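Local atomic coordinates of sugar ABC transporter (Sugar-binding protein) (Bacillus halodurans, PDB entry 4YO7), a protein that binds myo-inositol between two lobes and probably serves as the solute-binding component of a sugar ABC transporter. Residues G44-G49 / N101-I106; I127-A132 / D140-F145. One frame throughout, in Å; residues are numbered along the deposited sequence.

Contact 1 (G44-G49 / N101-I106); sequences GQKVIG and NVDAII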
ATOM      1  N   GLY A  44       9.867  -6.066  33.780  1.00 13.73           N
ATOM      2  CA  GLY A  44       8.693  -6.723  33.236  1.00 17.17           C
ATOM      3  C   GLY A  44       8.875  -6.973  31.750  1.00 15.38           C
ATOM      4  O   GLY A  44       9.546  -6.185  31.077  1.00 14.47           O
ATOM      5  N   GLN A  45       8.332  -8.080  31.243  1.00 12.13           N
ATOM      6  CA  GLN A  45       8.216  -8.265  29.798  1.00 11.96           C
ATOM      7  C   GLN A  45       7.486  -7.071  29.231  1.00 14.67           C
ATOM      8  O   GLN A  45       6.520  -6.599  29.819  1.00 12.62           O
ATOM      9  CB  GLN A  45       7.439  -9.533  29.442  1.00 17.71           C
ATOM     10  CG  GLN A  45       8.174 -10.797  29.640  1.00 29.22           C
ATOM     11  CD  GLN A  45       9.302 -10.945  28.660  1.00 19.39           C
ATOM     12  OE1 GLN A  45      10.448 -10.685  28.997  1.00 26.93           O
ATOM     13  NE2 GLN A  45       8.985 -11.370  27.431  1.00 22.95           N
ATOM     14  N   LYS A  46       7.965  -6.574  28.098  1.00 11.01           N
ATOM     15  CA  LYS A  46       7.301  -5.476  27.406  1.00 10.37           C
ATOM     16  C   LYS A  46       6.326  -6.045  26.374  1.00 10.22           C
ATOM     17  O   LYS A  46       6.417  -7.193  26.006  1.00 10.84           O
ATOM     18  CB  LYS A  46       8.324  -4.555  26.757  1.00 11.75           C
ATOM     19  CG  LYS A  46       9.000  -3.652  27.788  1.00 17.20           C
ATOM     20  CD  LYS A  46       9.926  -2.667  27.173  1.00 20.53           C
ATOM     21  CE  LYS A  46      10.942  -2.159  28.194  1.00 30.11           C
ATOM     22  NZ  LYS A  46      10.280  -1.550  29.355  1.00 36.16           N
ATOM     23  N   VAL A  47       5.351  -5.237  25.979  1.00  9.70           N
ATOM     24  CA  VAL A  47       4.290  -5.701  25.096  1.00  9.60           C
ATOM     25  C   VAL A  47       4.076  -4.665  24.025  1.00  9.10           C
ATOM     26  O   VAL A  47       3.961  -3.489  24.323  1.00  8.78           O
ATOM     27  CB  VAL A  47       2.956  -5.930  25.856  1.00  9.52           C
ATOM     28  CG1 VAL A  47       1.872  -6.481  24.922  1.00  9.49           C
ATOM     29  CG2 VAL A  47       3.171  -6.890  27.031  1.00 10.04           C
ATOM     30  N   ILE A  48       3.981  -5.118  22.783  1.00  9.13           N
ATOM     31  CA  ILE A  48       3.598  -4.260  21.681  1.00  8.73           C
ATOM     32  C   ILE A  48       2.309  -4.780  21.071  1.00  8.67           C
ATOM     33  O   ILE A  48       2.215  -5.954  20.745  1.00  9.02           O
ATOM     34  CB  ILE A  48       4.708  -4.167  20.630  1.00  8.85           C
ATOM     35  CG1 ILE A  48       5.873  -3.364  21.213  1.00 11.74           C
ATOM     36  CG2 ILE A  48       4.214  -3.490  19.345  1.00  8.52           C
ATOM     37  CD1 ILE A  48       7.135  -3.347  20.369  1.00 11.68           C
ATOM     38  N   GLY A  49       1.337  -3.880  20.910  1.00  9.92           N
ATOM     39  CA  GLY A  49       0.076  -4.227  20.279  1.00  9.14           C
ATOM     40  C   GLY A  49       0.091  -3.763  18.834  1.00 10.05           C
ATOM     41  O   GLY A  49       0.435  -2.639  18.569  1.00  8.51           O
ATOM     42  N   ASN A 101      -2.218  -1.422  28.968  1.00  8.57           N
ATOM     43  CA  ASN A 101      -1.035  -0.585  29.136  1.00  8.55           C
ATOM     44  C   ASN A 101       0.182  -1.128  28.394  1.00  9.11           C
ATOM     45  O   ASN A 101       1.275  -1.247  28.963  1.00  8.16           O
ATOM     46  CB  ASN A 101      -0.707  -0.364  30.623  1.00  9.82           C
ATOM     47  CG  ASN A 101       0.080   0.907  30.855  1.00 12.03           C
ATOM     48  OD1 ASN A 101      -0.022   1.857  30.072  1.00 12.69           O
ATOM     49  ND2 ASN A 101       0.875   0.936  31.914  1.00 10.87           N
ATOM     50  N   VAL A 102      -0.002  -1.470  27.124  1.00  7.60           N
ATOM     51  CA  VAL A 102       1.128  -1.899  26.305  1.00  7.83           C
ATOM     52  C   VAL A 102       2.161  -0.785  26.198  1.00  7.42           C
ATOM     53  O   VAL A 102       1.889   0.389  26.460  1.00  8.61           O
ATOM     54  CB  VAL A 102       0.702  -2.347  24.883  1.00  7.43           C
ATOM     55  CG1 VAL A 102      -0.341  -3.481  24.939  1.00 10.50           C
ATOM     56  CG2 VAL A 102       0.172  -1.160  24.072  1.00  7.40           C
ATOM     57  N   ASP A 103       3.367  -1.167  25.803  1.00  7.06           N
ATOM     58  CA  ASP A 103       4.497  -0.246  25.758  1.00  6.62           C
ATOM     59  C   ASP A 103       4.604   0.529  24.455  1.00  7.56           C
ATOM     60  O   ASP A 103       5.192   1.615  24.428  1.00  9.89           O
ATOM     61  CB  ASP A 103       5.774  -1.032  26.034  1.00  8.55           C
ATOM     62  CG  ASP A 103       5.773  -1.632  27.408  1.00  8.39           C
ATOM     63  OD1 ASP A 103       6.090  -0.894  28.376  1.00 15.52           O
ATOM     64  OD2 ASP A 103       5.440  -2.834  27.522  1.00  9.43           O
ATOM     65  N   ALA A 104       4.009  -0.002  23.399  1.00  8.54           N
ATOM     66  CA  ALA A 104       3.880   0.713  22.130  1.00  8.82           C
ATOM     67  C   ALA A 104       2.810   0.050  21.300  1.00  5.83           C
ATOM     68  O   ALA A 104       2.497  -1.123  21.488  1.00  7.41           O
ATOM     69  CB  ALA A 104       5.196   0.754  21.354  1.00  7.83           C
ATOM     70  N   ILE A 105       2.249   0.833  20.377  1.00  5.58           N
ATOM     71  CA  ILE A 105       1.199   0.376  19.472  1.00  5.86           C
ATOM     72  C   ILE A 105       1.635   0.641  18.038  1.00  7.29           C
ATOM     73  O   ILE A 105       2.166   1.693  17.742  1.00  9.89           O
ATOM     74  CB  ILE A 105      -0.127   1.076  19.764  1.00  9.37           C
ATOM     75  CG1 ILE A 105      -0.616   0.626  21.145  1.00 10.40           C
ATOM     76  CG2 ILE A 105      -1.168   0.769  18.695  1.00  8.78           C
ATOM     77  CD1 ILE A 105      -1.793   1.416  21.679  1.00  9.48           C
ATOM     78  N   ILE A 106       1.407  -0.345  17.178  1.00  6.97           N
ATOM     79  CA  ILE A 106       1.567  -0.196  15.726  1.00  7.65           C
ATOM     80  C   ILE A 106       0.180  -0.313  15.112  1.00  7.60           C
ATOM     81  O   ILE A 106      -0.506  -1.322  15.319  1.00  7.72           O
ATOM     82  CB  ILE A 106       2.499  -1.263  15.093  1.00  6.83           C
ATOM     83  CG1 ILE A 106       3.883  -1.233  15.738  1.00  7.70           C
ATOM     84  CG2 ILE A 106       2.587  -1.048  13.571  1.00  8.16           C
ATOM     85  CD1 ILE A 106       4.770  -2.401  15.319  1.00  8.18           C
TER
HETATM   86  O   HOH W   1       5.309  -4.315  30.662  1.00 15.68           O
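D103 reaches alongside strand 46-52 and takes the backbone N-H of V47, just where strands 46-52 and 104-107 come together in the parallel sheet of an alpha/beta lobe of the periplasmic binding protein fold. Its CG lies anti to its own carbonyl carbon (chi1 -63°), which carries the carboxylate alongside the neighbouring strand. There OD2 accepts from V47 N at 2.9 Å with its anti lone pair, the one turned from OD1. In return D103 N donates to V47 O at 2.8 Å, so one side chain and one backbone amide hold both backbone polar atoms of V47 before the strands pair. A104 N, next along, is buried with no partner. K46 crosses the D103 side chain at about a right angle, its CB 3.4 Å from D103 OD2. The amine bends round at the last torsion, yet K46 NZ stays 4.4 Å from D103 OD1, beyond a salt bridge, and the attraction is probably modest.

On the side of the sheet towards helix 87-100, V47 and V102 also cross nearly perpendicular, CG1 meeting CG1 at 3.7 Å, and F97 of that helix packs on V102. The other face carries I48, whose CG1 comes against A104 CB and whose CG2 meets I106 CD1, under A295 of helix 284-299. G49 has no side chain, and V102 CG1 and I105 CG1 lie on the side where a CB would stand. At G49 the pairing continues: G49 N donates to A104 O, and G49 O receives I106 N at 2.9 Å, with I105 CA 3.2 Å from the same oxygen.

Contact 2 (I127-A132 / D140-F145); sequences IPIIIA and DQATAF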
ATOM      1  N   ILE A 127       0.967   6.574  25.283  1.00  8.03           N
ATOM      2  CA  ILE A 127       1.608   5.377  24.721  1.00  8.82           C
ATOM      3  C   ILE A 127       2.117   5.727  23.319  1.00  8.19           C
ATOM      4  O   ILE A 127       1.414   6.343  22.550  1.00  9.00           O
ATOM      5  CB  ILE A 127       0.620   4.186  24.658  1.00  6.61           C
ATOM      6  CG1 ILE A 127       0.120   3.825  26.066  1.00 11.87           C
ATOM      7  CG2 ILE A 127       1.245   2.961  23.985  1.00  8.37           C
ATOM      8  CD1 ILE A 127      -0.980   2.755  26.082  1.00  9.83           C
ATOM      9  N   PRO A 128       3.366   5.384  22.996  1.00  6.72           N
ATOM     10  CA  PRO A 128       3.811   5.645  21.613  1.00  5.77           C
ATOM     11  C   PRO A 128       2.991   4.910  20.564  1.00  8.57           C
ATOM     12  O   PRO A 128       2.647   3.748  20.728  1.00  8.30           O
ATOM     13  CB  PRO A 128       5.255   5.142  21.584  1.00 12.39           C
ATOM     14  CG  PRO A 128       5.654   4.886  22.988  1.00 15.36           C
ATOM     15  CD  PRO A 128       4.440   4.844  23.856  1.00  9.07           C
ATOM     16  N   ILE A 129       2.709   5.590  19.461  1.00  8.77           N
ATOM     17  CA  ILE A 129       1.969   4.970  18.364  1.00  8.83           C
ATOM     18  C   ILE A 129       2.723   5.166  17.041  1.00  8.93           C
ATOM     19  O   ILE A 129       3.037   6.296  16.613  1.00  8.30           O
ATOM     20  CB  ILE A 129       0.548   5.511  18.274  1.00  9.00           C
ATOM     21  CG1 ILE A 129      -0.167   4.842  17.068  1.00 11.96           C
ATOM     22  CG2 ILE A 129       0.503   7.037  18.248  1.00 12.46           C
ATOM     23  CD1 ILE A 129      -1.610   4.876  17.139  1.00 18.16           C
ATOM     24  N   ILE A 130       3.026   4.030  16.436  1.00  8.59           N
ATOM     25  CA  ILE A 130       3.737   3.969  15.176  1.00  6.65           C
ATOM     26  C   ILE A 130       2.692   3.693  14.107  1.00  9.42           C
ATOM     27  O   ILE A 130       1.942   2.732  14.223  1.00  7.72           O
ATOM     28  CB  ILE A 130       4.799   2.834  15.159  1.00 10.11           C
ATOM     29  CG1 ILE A 130       5.828   2.942  16.317  1.00 14.33           C
ATOM     30  CG2 ILE A 130       5.496   2.746  13.788  1.00 11.53           C
ATOM     31  CD1 ILE A 130       6.192   4.305  16.820  1.00 21.56           C
ATOM     32  N   ILE A 131       2.646   4.517  13.068  1.00  8.34           N
ATOM     33  CA  ILE A 131       1.732   4.296  11.934  1.00  6.14           C
ATOM     34  C   ILE A 131       2.511   3.620  10.803  1.00  6.72           C
ATOM     35  O   ILE A 131       3.571   4.076  10.393  1.00  8.56           O
ATOM     36  CB  ILE A 131       1.107   5.613  11.452  1.00  5.84           C
ATOM     37  CG1 ILE A 131       0.312   6.284  12.587  1.00  9.38           C
ATOM     38  CG2 ILE A 131       0.247   5.398  10.180  1.00  7.41           C
ATOM     39  CD1 ILE A 131      -0.880   5.533  13.076  1.00  7.59           C
ATOM     40  N   ALA A 132       1.989   2.486  10.336  1.00  8.48           N
ATOM     41  CA  ALA A 132       2.637   1.744   9.280  1.00  7.31           C
ATOM     42  C   ALA A 132       1.812   1.732   7.996  1.00  6.96           C
ATOM     43  O   ALA A 132       0.609   1.452   8.030  1.00  7.77           O
ATOM     44  CB  ALA A 132       2.904   0.317   9.729  1.00  7.78           C
ATOM     45  N   ASP A 140       1.192  13.491  11.538  1.00  8.39           N
ATOM     46  CA  ASP A 140       2.321  14.057  12.282  1.00  7.99           C
ATOM     47  C   ASP A 140       2.015  14.158  13.777  1.00  9.75           C
ATOM     48  O   ASP A 140       2.889  14.549  14.567  1.00 10.17           O
ATOM     49  CB  ASP A 140       2.796  15.421  11.691  1.00 11.11           C
ATOM     50  CG  ASP A 140       1.805  16.551  11.828  1.00 13.43           C
ATOM     51  OD1 ASP A 140       0.852  16.460  12.643  1.00 11.95           O
ATOM     52  OD2 ASP A 140       2.051  17.583  11.139  1.00 13.00           O
ATOM     53  N   GLN A 141       0.817  13.740  14.188  1.00  7.86           N
ATOM     54  CA  GLN A 141       0.499  13.659  15.605  1.00 11.05           C
ATOM     55  C   GLN A 141       0.885  12.293  16.167  1.00 10.92           C
ATOM     56  O   GLN A 141       0.926  12.099  17.379  1.00 10.80           O
ATOM     57  CB  GLN A 141      -0.989  13.944  15.842  1.00 11.82           C
ATOM     58  CG  GLN A 141      -1.296  15.409  15.658  1.00 25.12           C
ATOM     59  CD  GLN A 141      -2.749  15.684  15.378  1.00 49.20           C
ATOM     60  OE1 GLN A 141      -3.630  15.243  16.119  1.00 55.62           O
ATOM     61  NE2 GLN A 141      -3.014  16.424  14.300  1.00 52.22           N
ATOM     62  N   ALA A 142       1.195  11.346  15.299  1.00  8.43           N
ATOM     63  CA  ALA A 142       1.638  10.047  15.756  1.00  7.46           C
ATOM     64  C   ALA A 142       3.102  10.121  16.159  1.00 10.68           C
ATOM     65  O   ALA A 142       3.752  11.126  15.942  1.00 10.91           O
ATOM     66  CB  ALA A 142       1.431   8.988  14.670  1.00  8.80           C
ATOM     67  N   THR A 143       3.627   9.059  16.761  1.00  7.43           N
ATOM     68  CA  THR A 143       5.018   9.082  17.229  1.00  7.86           C
ATOM     69  C   THR A 143       5.993   8.926  16.065  1.00  8.35           C
ATOM     70  O   THR A 143       7.053   9.528  16.052  1.00  8.44           O
ATOM     71  CB  THR A 143       5.269   7.990  18.248  1.00 10.34           C
ATOM     72  OG1 THR A 143       4.226   8.047  19.212  1.00  8.42           O
ATOM     73  CG2 THR A 143       6.618   8.169  18.939  1.00 14.28           C
ATOM     74  N   ALA A 144       5.610   8.121  15.084  1.00  7.87           N
ATOM     75  CA  ALA A 144       6.394   7.980  13.857  1.00  8.91           C
ATOM     76  C   ALA A 144       5.549   7.341  12.780  1.00  8.74           C
ATOM     77  O   ALA A 144       4.576   6.666  13.085  1.00  9.42           O
ATOM     78  CB  ALA A 144       7.669   7.139  14.106  1.00 10.33           C
ATOM     79  N   PHE A 145       5.954   7.578  11.532  1.00  7.37           N
ATOM     80  CA  PHE A 145       5.364   6.938  10.350  1.00  7.26           C
ATOM     81  C   PHE A 145       6.436   6.121   9.649  1.00  7.72           C
ATOM     82  O   PHE A 145       7.553   6.615   9.438  1.00  9.68           O
ATOM     83  CB  PHE A 145       4.787   7.966   9.358  1.00  8.42           C
ATOM     84  CG  PHE A 145       4.231   7.340   8.112  1.00  7.90           C
ATOM     85  CD1 PHE A 145       3.030   6.652   8.160  1.00  8.92           C
ATOM     86  CD2 PHE A 145       4.920   7.396   6.909  1.00 15.27           C
ATOM     87  CE1 PHE A 145       2.525   6.040   7.035  1.00  7.62           C
ATOM     88  CE2 PHE A 145       4.386   6.800   5.755  1.00 12.71           C
ATOM     89  CZ  PHE A 145       3.195   6.122   5.824  1.00 12.05           C
TER
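T143 OG1 accepts the backbone N-H of I129 at 2.9 Å, a side-chain bond that precedes the parallel pairing of strands 129-132 and 144-147. The hydroxyl is placed by a chi1 of -48°, which sets OG1 anti to the carbonyl carbon and beside the backbone N. Two backbone bonds follow, T143 N to I129 O at 2.8 Å and I131 N to A144 O. A valine in place of this threonine would probably leave I129 N without its acceptor and weaken the tie at the start of the pairing.

Apolar contacts occupy both faces. I131 sends CG1 against A142 CB at 3.6 Å, while its CG2 meets F145 CD1 at 3.7 Å; the I131 and F145 side chains cross near a right angle, with I131 CB at the ring edge. On the other face I130 CD1 touches A144 CB at 4.2 Å.

In this lobe, I129 packs on I118 and V122 of helix 112-125, I130 on V294 and A295 of helix 284-299. Strand 129-132, between strands 104-107 and 144-147, thus has helix 112-125 on the I129 face and helix 284-299 on the I130 face.

Overall arrangement
Contacts 1 and 2 belong to one parallel sheet, whose order 46-52, 104-107, 129-132, 144-147 puts them side by side, their centres 14 Å apart. Strands 104-107 and 129-132 join them directly: I105 N and O probably bond to P128 O and I130 N. Both are largely buried, though K46, V47 and D103, like P128 and T143, are partly exposed, and helix 284-299 packs on both. Each begins with a side-chain oxygen taking a backbone N-H, but contact 1 uses a carboxylate with a lysine near it, and contact 2 an uncharged hydroxyl. Contact 2 also adds an aromatic ring, F145, whose side chain is about 9 Å from the bound inositol.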